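Local coordinates for protein 4-oxalocrotonate decarboxylase NahK (Pseudomonas putida, PDB 5D2H) that catalyses the decarboxylation of (3E)-2-oxohex-3-enedioate to 2-oxopent-4-enoate in the breakdown of aromatic hydrocarbons, at residues A[122-127]-A[162-167]. The protein carries 1 engineered substitution. Numbering follows the deposited sequence.
Sequences LIHPKI and VIDSRY. With AKG (2-oxoglutaric acid), chain C; EDO (1,2-ethanediol), chain F.
Lys126 and Ile163 form an antiparallel hydrogen-bonded pair, Lys126 N giving to Ile163 O at 2.9 Å and Ile163 N to Lys126 O at 2.8 Å, with Ile127 and Val162 as the adjoining non-hydrogen-bonded pair. Beyond Pro125, which has no N-H to offer, a side chain takes over the pairing. Asp164 swings its carboxylate out from the backbone (chi1 -170°, CG opposite N) to reach two successive amides: OD2 accepts from Ile123 N and OD1 from His124 N, each at 2.6 Å. Both oxygens are met on their syn sides, about 20° out of the carboxylate plane, so the pair of bonds fixes the rotation of this buried group and should help to offset its charge. An alanine here would remove both acceptors, probably leaving the two amides without mates and segment 122-124 freer to shift.

The imidazole of His124 stands almost perpendicular to that carboxylate, and its NE2-H gives to Ser165 O at 2.6 Å; the oxygen lies close to the ring plane, though the bond is bent (142°). A histidine suits the place because its flat ring can lay one face on Ile123 CG2 while its edge nitrogen reaches the carbonyl. Ser165 OG in turn accepts from Tyr167 N, an ST turn.

On the sheet face shared by Val162 and Ile127, the two branches of Val162 divide the work: CG1 packs on Pro125 CB at 3.6 Å, CG2 on Ile127 CG2. Ile163 faces the other way, its CG2 3.6 Å from O5 of the bound 2-oxoglutarate. An ethanediol, probably from the crystallisation liquor, lies beside the extended Lys126 chain and bridges the segments, its O2 donating to His124 O and accepting from Ser165 N. Strands 126-135 and 153-163, joined here, carry the metal ligands Glu128, Glu130 and Glu161, and Ile163 adds an apolar patch to the active-site pocket of this fumarylacetoacetate hydrolase-type fold.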
ATOM      1  N   LEU A 122       3.777  -1.523  16.366  1.00 14.48           N
ATOM      2  CA  LEU A 122       2.713  -1.905  15.445  1.00 18.59           C
ATOM      3  C   LEU A 122       1.615  -2.536  16.264  1.00 15.97           C
ATOM      4  O   LEU A 122       1.848  -2.948  17.401  1.00 14.18           O
ATOM      5  CB  LEU A 122       3.242  -2.905  14.415  1.00 16.79           C
ATOM      6  CG  LEU A 122       4.402  -2.407  13.545  1.00 15.34           C
ATOM      7  CD1 LEU A 122       4.931  -3.514  12.659  1.00 11.87           C
ATOM      8  CD2 LEU A 122       3.964  -1.222  12.702  1.00 14.68           C
ATOM      9  N   ILE A 123       0.423  -2.619  15.680  1.00 16.14           N
ATOM     10  CA  ILE A 123      -0.757  -3.096  16.383  1.00 16.54           C
ATOM     11  C   ILE A 123      -1.064  -4.570  16.115  1.00 21.63           C
ATOM     12  O   ILE A 123      -1.070  -5.383  17.032  1.00 17.93           O
ATOM     13  CB  ILE A 123      -1.975  -2.231  16.024  1.00 19.14           C
ATOM     14  CG1 ILE A 123      -1.703  -0.774  16.428  1.00 18.71           C
ATOM     15  CG2 ILE A 123      -3.231  -2.778  16.693  1.00 19.42           C
ATOM     16  CD1 ILE A 123      -2.769   0.197  16.025  1.00 14.99           C
ATOM     17  N   HIS A 124      -1.323  -4.912  14.859  1.00 18.49           N
ATOM     18  CA  HIS A 124      -1.560  -6.303  14.484  1.00 17.76           C
ATOM     19  C   HIS A 124      -1.113  -6.496  13.047  1.00 16.53           C
ATOM     20  O   HIS A 124      -1.938  -6.706  12.141  1.00 19.33           O
ATOM     21  CB  HIS A 124      -3.027  -6.696  14.668  1.00 19.22           C
ATOM     22  CG  HIS A 124      -4.002  -5.580  14.442  1.00 24.12           C
ATOM     23  ND1 HIS A 124      -5.220  -5.522  15.092  1.00 25.65           N
ATOM     24  CD2 HIS A 124      -3.958  -4.496  13.632  1.00 19.67           C
ATOM     25  CE1 HIS A 124      -5.878  -4.445  14.696  1.00 22.80           C
ATOM     26  NE2 HIS A 124      -5.132  -3.802  13.817  1.00 18.63           N
ATOM     27  N   PRO A 125       0.202  -6.395  12.829  1.00 18.15           N
ATOM     28  CA  PRO A 125       0.727  -6.251  11.470  1.00 17.82           C
ATOM     29  C   PRO A 125       0.643  -7.527  10.648  1.00 19.50           C
ATOM     30  O   PRO A 125       0.649  -8.638  11.189  1.00 17.46           O
ATOM     31  CB  PRO A 125       2.194  -5.880  11.704  1.00 18.03           C
ATOM     32  CG  PRO A 125       2.524  -6.501  13.033  1.00 15.75           C
ATOM     33  CD  PRO A 125       1.270  -6.352  13.847  1.00 14.76           C
ATOM     34  N   LYS A 126       0.575  -7.347   9.331  1.00 20.81           N
ATOM     35  CA  LYS A 126       0.643  -8.446   8.386  1.00 18.63           C
ATOM     36  C   LYS A 126       1.596  -8.020   7.287  1.00 19.54           C
ATOM     37  O   LYS A 126       1.759  -6.827   7.030  1.00 18.93           O
ATOM     38  CB  LYS A 126      -0.722  -8.713   7.767  1.00 15.42           C
ATOM     39  CG  LYS A 126      -1.830  -9.013   8.751  1.00 23.66           C
ATOM     40  CD  LYS A 126      -3.112  -9.374   8.002  1.00 23.16           C
ATOM     41  CE  LYS A 126      -4.251  -9.646   8.974  1.00 29.42           C
ATOM     42  NZ  LYS A 126      -5.464 -10.126   8.269  1.00 38.10           N
ATOM     43  N   ILE A 127       2.219  -8.992   6.634  1.00 18.36           N
ATOM     44  CA  ILE A 127       3.094  -8.685   5.520  1.00 20.46           C
ATOM     45  C   ILE A 127       2.455  -9.164   4.235  1.00 17.42           C
ATOM     46  O   ILE A 127       1.680 -10.123   4.227  1.00 20.96           O
ATOM     47  CB  ILE A 127       4.466  -9.337   5.676  1.00 21.99           C
ATOM     48  CG1 ILE A 127       4.339 -10.868   5.675  1.00 23.72           C
ATOM     49  CG2 ILE A 127       5.122  -8.849   6.951  1.00 22.32           C
ATOM     50  CD1 ILE A 127       5.655 -11.584   5.415  1.00 26.72           C
ATOM     51  N   VAL A 162       4.467  -4.089   5.095  1.00 17.37           N
ATOM     52  CA  VAL A 162       3.858  -4.428   6.361  1.00 15.67           C
ATOM     53  C   VAL A 162       2.656  -3.517   6.487  1.00 13.01           C
ATOM     54  O   VAL A 162       2.780  -2.285   6.505  1.00 14.27           O
ATOM     55  CB  VAL A 162       4.827  -4.267   7.550  1.00 14.55           C
ATOM     56  CG1 VAL A 162       4.164  -4.763   8.842  1.00 15.38           C
ATOM     57  CG2 VAL A 162       6.114  -5.056   7.289  1.00 15.03           C
ATOM     58  N   ILE A 163       1.478  -4.118   6.510  1.00 13.91           N
ATOM     59  CA  ILE A 163       0.267  -3.343   6.667  1.00 16.52           C
ATOM     60  C   ILE A 163      -0.249  -3.575   8.069  1.00 15.98           C
ATOM     61  O   ILE A 163       0.002  -4.612   8.664  1.00 15.47           O
ATOM     62  CB  ILE A 163      -0.796  -3.704   5.625  1.00 18.60           C
ATOM     63  CG1 ILE A 163      -1.135  -5.198   5.705  1.00 18.94           C
ATOM     64  CG2 ILE A 163      -0.328  -3.267   4.212  1.00 17.14           C
ATOM     65  CD1 ILE A 163      -2.261  -5.618   4.780  1.00 20.60           C
ATOM     66  N   ASP A 164      -0.945  -2.588   8.604  1.00 15.33           N
ATOM     67  CA  ASP A 164      -1.362  -2.656   9.983  1.00 14.93           C
ATOM     68  C   ASP A 164      -2.522  -1.701  10.107  1.00 12.81           C
ATOM     69  O   ASP A 164      -2.340  -0.499  10.277  1.00 15.28           O
ATOM     70  CB  ASP A 164      -0.198  -2.250  10.896  1.00  9.05           C
ATOM     71  CG  ASP A 164      -0.477  -2.518  12.366  1.00 16.99           C
ATOM     72  OD1 ASP A 164      -1.251  -3.445  12.675  1.00 17.85           O
ATOM     73  OD2 ASP A 164       0.086  -1.797  13.215  1.00 13.92           O
ATOM     74  N   SER A 165      -3.725  -2.237   9.970  1.00 15.73           N
ATOM     75  CA  SER A 165      -4.912  -1.429  10.114  1.00 14.09           C
ATOM     76  C   SER A 165      -4.935  -0.903  11.540  1.00 16.10           C
ATOM     77  O   SER A 165      -4.728  -1.662  12.479  1.00 17.14           O
ATOM     78  CB  SER A 165      -6.154  -2.271   9.861  1.00 10.75           C
ATOM     79  OG  SER A 165      -7.301  -1.472  10.039  1.00 15.20           O
ATOM     80  N   ARG A 166      -5.177   0.394  11.701  1.00 15.09           N
ATOM     81  CA  ARG A 166      -5.310   0.964  13.035  1.00 14.71           C
ATOM     82  C   ARG A 166      -6.681   0.656  13.646  1.00 18.06           C
ATOM     83  O   ARG A 166      -6.970   1.051  14.773  1.00 15.93           O
ATOM     84  CB  ARG A 166      -5.050   2.472  12.999  1.00 15.93           C
ATOM     85  CG  ARG A 166      -3.595   2.829  13.249  1.00 11.83           C
ATOM     86  CD  ARG A 166      -2.652   2.100  12.284  1.00 11.86           C
ATOM     87  NE  ARG A 166      -2.856   2.557  10.904  1.00 15.31           N
ATOM     88  CZ  ARG A 166      -1.926   2.537   9.953  1.00 14.15           C
ATOM     89  NH1 ARG A 166      -2.210   2.979   8.727  1.00 11.67           N
ATOM     90  NH2 ARG A 166      -0.711   2.072  10.220  1.00 13.34           N
ATOM     91  N   TYR A 167      -7.528  -0.054  12.904  1.00 14.59           N
ATOM     92  CA  TYR A 167      -8.851  -0.391  13.425  1.00 14.16           C
ATOM     93  C   TYR A 167      -8.895  -1.710  14.181  1.00 20.44           C
ATOM     94  O   TYR A 167      -8.207  -2.671  13.841  1.00 15.30           O
ATOM     95  CB  TYR A 167      -9.923  -0.362  12.327  1.00 13.24           C
ATOM     96  CG  TYR A 167      -9.953   0.946  11.578  1.00 15.54           C
ATOM     97  CD1 TYR A 167     -10.259   2.130  12.235  1.00 14.48           C
ATOM     98  CD2 TYR A 167      -9.655   1.005  10.230  1.00 12.85           C
ATOM     99  CE1 TYR A 167     -10.278   3.332  11.569  1.00 19.13           C
ATOM    100  CE2 TYR A 167      -9.666   2.211   9.550  1.00 13.11           C
ATOM    101  CZ  TYR A 167      -9.974   3.369  10.222  1.00 12.27           C
ATOM    102  OH  TYR A 167      -9.997   4.575   9.561  1.00 12.61           O
TER
HETATM  103  C1  AKG C 302      -3.178  -3.153   0.997  1.00 29.88           C
HETATM  104  O1  AKG C 302      -3.497  -4.064   0.206  1.00 35.77           O
HETATM  105  O2  AKG C 302      -2.044  -2.608   0.936  1.00 20.97           O
HETATM  106  C2  AKG C 302      -4.119  -2.732   2.051  1.00 29.42           C
HETATM  107  O5  AKG C 302      -3.659  -2.453   3.145  1.00 36.97           O
HETATM  108  C3  AKG C 302      -5.626  -2.613   1.909  1.00 29.50           C
HETATM  109  C4  AKG C 302      -6.220  -3.203   0.637  1.00 25.70           C
HETATM  110  C5  AKG C 302      -6.353  -4.711   0.665  1.00 37.88           C
HETATM  111  O3  AKG C 302      -6.260  -5.285  -0.442  1.00 28.13           O
HETATM  112  O4  AKG C 302      -6.555  -5.333   1.744  1.00 35.69           O
HETATM  113  C1  EDO F 305      -3.885  -5.301   8.088  1.00 20.69           C
HETATM  114  O1  EDO F 305      -5.302  -5.501   8.079  1.00 32.88           O
HETATM  115  C2  EDO F 305      -3.297  -5.901   9.365  1.00 24.69           C
HETATM  116  O2  EDO F 305      -3.928  -5.300  10.504  1.00 24.21           O